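Local coordinates for protein proteolytically activated form of PPO4 Tyrosinase (Agaricus bisporus var. bisporus H97, PDB 4OUA) that uses a pair of copper ions to hydroxylate monophenols and oxidise the resulting o-diphenols to o-quinones, the first step of melanin synthesis, at residues A[252-257]-A[270-275]. Residues are numbered along the deposited sequence; the frame is centred on the assembly and turned at random.
With CU1 (copper (I) ion), chain D.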
ATOM      1  N   ASP A 252      -8.941   6.941  -7.844  1.00 34.46           N
ATOM      2  CA  ASP A 252     -10.136   6.239  -8.304  1.00 32.03           C
ATOM      3  C   ASP A 252     -10.384   4.942  -7.538  1.00 34.18           C
ATOM      4  O   ASP A 252     -11.530   4.541  -7.338  1.00 27.46           O
ATOM      5  CB  ASP A 252     -10.037   5.943  -9.803  1.00 36.96           C
ATOM      6  CG  ASP A 252     -10.154   7.194 -10.657  1.00 48.18           C
ATOM      7  OD1 ASP A 252      -9.763   8.281 -10.179  1.00 55.75           O
ATOM      8  OD2 ASP A 252     -10.636   7.089 -11.805  1.00 47.64           O
ATOM      9  N   ILE A 253      -9.312   4.285  -7.110  1.00 38.90           N
ATOM     10  CA  ILE A 253      -9.443   3.014  -6.405  1.00 31.81           C
ATOM     11  C   ILE A 253      -9.953   3.215  -4.983  1.00 30.52           C
ATOM     12  O   ILE A 253     -10.670   2.370  -4.452  1.00 39.11           O
ATOM     13  CB  ILE A 253      -8.112   2.247  -6.360  1.00 31.46           C
ATOM     14  CG1 ILE A 253      -7.560   2.054  -7.775  1.00 20.88           C
ATOM     15  CG2 ILE A 253      -8.301   0.904  -5.670  1.00 24.56           C
ATOM     16  CD1 ILE A 253      -8.494   1.297  -8.692  1.00 22.55           C
ATOM     17  N   HIS A 254      -9.587   4.318  -4.375  1.00 29.87           N
ATOM     18  CA  HIS A 254     -10.088   4.650  -3.044  1.00 32.99           C
ATOM     19  C   HIS A 254     -11.576   4.964  -3.108  1.00 33.47           C
ATOM     20  O   HIS A 254     -12.331   4.633  -2.195  1.00 33.93           O
ATOM     21  CB  HIS A 254      -9.318   5.831  -2.447  1.00 29.21           C
ATOM     22  CG  HIS A 254      -7.966   5.465  -1.918  1.00 37.33           C
ATOM     23  ND1 HIS A 254      -7.792   4.726  -0.768  1.00 35.69           N
ATOM     24  CD2 HIS A 254      -6.722   5.739  -2.380  1.00 38.66           C
ATOM     25  CE1 HIS A 254      -6.500   4.558  -0.546  1.00 36.13           C
ATOM     26  NE2 HIS A 254      -5.829   5.160  -1.510  1.00 35.88           N
ATOM     27  N   GLY A 255     -12.001   5.615  -4.187  1.00 30.51           N
ATOM     28  CA  GLY A 255     -13.397   5.952  -4.388  1.00 31.02           C
ATOM     29  C   GLY A 255     -14.261   4.733  -4.644  1.00 31.00           C
ATOM     30  O   GLY A 255     -15.343   4.603  -4.075  1.00 37.85           O
ATOM     31  N   PHE A 256     -13.782   3.842  -5.505  1.00 33.64           N
ATOM     32  CA  PHE A 256     -14.523   2.634  -5.854  1.00 32.29           C
ATOM     33  C   PHE A 256     -14.830   1.787  -4.626  1.00 33.89           C
ATOM     34  O   PHE A 256     -15.930   1.256  -4.486  1.00 44.83           O
ATOM     35  CB  PHE A 256     -13.742   1.795  -6.870  1.00 37.41           C
ATOM     36  CG  PHE A 256     -13.589   2.448  -8.214  1.00 36.83           C
ATOM     37  CD1 PHE A 256     -14.386   3.521  -8.577  1.00 35.72           C
ATOM     38  CD2 PHE A 256     -12.648   1.984  -9.119  1.00 32.06           C
ATOM     39  CE1 PHE A 256     -14.244   4.119  -9.813  1.00 36.92           C
ATOM     40  CE2 PHE A 256     -12.503   2.578 -10.356  1.00 28.42           C
ATOM     41  CZ  PHE A 256     -13.301   3.646 -10.703  1.00 34.06           C
ATOM     42  N   VAL A 257     -13.851   1.669  -3.737  1.00 36.85           N
ATOM     43  CA  VAL A 257     -13.960   0.781  -2.586  1.00 36.94           C
ATOM     44  C   VAL A 257     -14.684   1.424  -1.408  1.00 36.34           C
ATOM     45  O   VAL A 257     -15.512   0.786  -0.756  1.00 39.46           O
ATOM     46  CB  VAL A 257     -12.568   0.315  -2.114  1.00 29.91           C
ATOM     47  CG1 VAL A 257     -12.688  -0.503  -0.840  1.00 29.92           C
ATOM     48  CG2 VAL A 257     -11.876  -0.482  -3.207  1.00 23.62           C
ATOM     49  N   LEU A 270      -8.209  10.017   6.083  1.00 38.92           N
ATOM     50  CA  LEU A 270      -7.953   9.916   7.515  1.00 39.64           C
ATOM     51  C   LEU A 270      -8.240   8.518   8.054  1.00 37.49           C
ATOM     52  O   LEU A 270      -7.890   8.203   9.191  1.00 36.56           O
ATOM     53  CB  LEU A 270      -8.785  10.950   8.279  1.00 39.63           C
ATOM     54  CG  LEU A 270      -8.521  12.423   7.955  1.00 37.33           C
ATOM     55  CD1 LEU A 270      -9.452  13.318   8.755  1.00 32.79           C
ATOM     56  CD2 LEU A 270      -7.066  12.786   8.219  1.00 32.17           C
ATOM     57  N   PHE A 271      -8.875   7.681   7.239  1.00 39.49           N
ATOM     58  CA  PHE A 271      -9.266   6.344   7.677  1.00 37.65           C
ATOM     59  C   PHE A 271      -8.917   5.260   6.660  1.00 37.98           C
ATOM     60  O   PHE A 271      -9.057   4.071   6.941  1.00 41.96           O
ATOM     61  CB  PHE A 271     -10.770   6.302   7.969  1.00 40.56           C
ATOM     62  CG  PHE A 271     -11.219   7.289   9.011  1.00 44.28           C
ATOM     63  CD1 PHE A 271     -11.107   6.993  10.359  1.00 40.52           C
ATOM     64  CD2 PHE A 271     -11.766   8.507   8.642  1.00 41.91           C
ATOM     65  CE1 PHE A 271     -11.525   7.896  11.320  1.00 36.80           C
ATOM     66  CE2 PHE A 271     -12.185   9.414   9.598  1.00 39.91           C
ATOM     67  CZ  PHE A 271     -12.064   9.108  10.938  1.00 38.54           C
ATOM     68  N   ALA A 272      -8.460   5.672   5.483  1.00 43.23           N
ATOM     69  CA  ALA A 272      -8.240   4.748   4.372  1.00 37.02           C
ATOM     70  C   ALA A 272      -7.217   3.661   4.693  1.00 36.56           C
ATOM     71  O   ALA A 272      -7.354   2.521   4.249  1.00 39.84           O
ATOM     72  CB  ALA A 272      -7.809   5.519   3.132  1.00 43.75           C
ATOM     73  N   ALA A 273      -6.194   4.016   5.463  1.00 37.41           N
ATOM     74  CA  ALA A 273      -5.114   3.088   5.775  1.00 34.71           C
ATOM     75  C   ALA A 273      -5.587   1.909   6.625  1.00 35.15           C
ATOM     76  O   ALA A 273      -5.015   0.820   6.561  1.00 32.02           O
ATOM     77  CB  ALA A 273      -3.984   3.821   6.480  1.00 35.05           C
ATOM     78  N   PHE A 274      -6.635   2.128   7.413  1.00 35.58           N
ATOM     79  CA  PHE A 274      -7.131   1.103   8.325  1.00 31.77           C
ATOM     80  C   PHE A 274      -7.767  -0.078   7.593  1.00 33.55           C
ATOM     81  O   PHE A 274      -7.880  -1.170   8.150  1.00 38.09           O
ATOM     82  CB  PHE A 274      -8.135   1.710   9.308  1.00 34.29           C
ATOM     83  CG  PHE A 274      -7.518   2.678  10.279  1.00 40.71           C
ATOM     84  CD1 PHE A 274      -6.818   2.218  11.383  1.00 35.34           C
ATOM     85  CD2 PHE A 274      -7.637   4.045  10.089  1.00 35.94           C
ATOM     86  CE1 PHE A 274      -6.247   3.102  12.279  1.00 33.38           C
ATOM     87  CE2 PHE A 274      -7.068   4.934  10.981  1.00 34.13           C
ATOM     88  CZ  PHE A 274      -6.373   4.462  12.079  1.00 35.86           C
ATOM     89  N   ASP A 275      -8.181   0.137   6.349  1.00 34.99           N
ATOM     90  CA  ASP A 275      -8.722  -0.947   5.538  1.00 36.95           C
ATOM     91  C   ASP A 275      -7.576  -1.781   4.968  1.00 38.67           C
ATOM     92  O   ASP A 275      -6.728  -1.261   4.246  1.00 38.28           O
ATOM     93  CB  ASP A 275      -9.603  -0.397   4.412  1.00 36.29           C
ATOM     94  CG  ASP A 275     -10.452  -1.471   3.749  1.00 34.71           C
ATOM     95  OD1 ASP A 275      -9.961  -2.603   3.559  1.00 28.70           O
ATOM     96  OD2 ASP A 275     -11.620  -1.179   3.417  1.00 41.34           O
TER
HETATM   97 CU   CU1 D 402      -4.018   5.955  -1.272  0.92 30.62          CU
HETATM   98  O   HOH W   1      -3.609   7.789   0.002  0.90 42.65           O
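The imidazole of His254 and the methyl of Ala272 make the closer of the two meetings between helix 246-258 and the loop that leads into helix 277-295. Ala272 CB sits 4.0 Å from His254 ND1 and equally near CE1, approaching the ring obliquely beside the ND1–CE1 bond. The CB of Ala272 points at the helix, whereas His254 reaches the loop only with the end of its side chain: CG lies anti to the carbonyl carbon (chi1 -77°), which carries the ring out from the helix, its ND1–CE1 side to Ala272 and its NE2 to the metal. That nitrogen binds a copper ion at 2.0 Å, and a water lies 2.3 Å from the copper ion. His250, one helical turn earlier, and His282 supply the other two protein ligands, making the CuB site of the tyrosinase type-3 dicopper centre. Its two metal-binding helices, 246-258 and 277-295, belong to the four-helix bundle that houses the copper pair in this family, and the loop with Ala272 bridges them along one flank of a copper ligand. His254 is also a likely substrate-binding residue. The ring has further partners: His281 meets it edge-to-face, and ND1 is hydrogen-bonded outside the two segments.

The second meeting is looser, though it too lies among buried residues. Val257 CG1 and Asp275 OD2 stand 4.4 Å apart, where a methyl faces a carboxylate oxygen without a polar bond. The acid is engaged elsewhere: OD1 forms a salt bridge with Arg191 and caps Ile277 N at the entry to helix 277-295, and OD2 is hydrogen-bonded outside the two segments as well. Only 87 Å² is buried between the segments, summed over both. On the far side of helix 246-258, the partly exposed Phe256 packs against Leu208, Glu211 and Thr215 of helix 201-224.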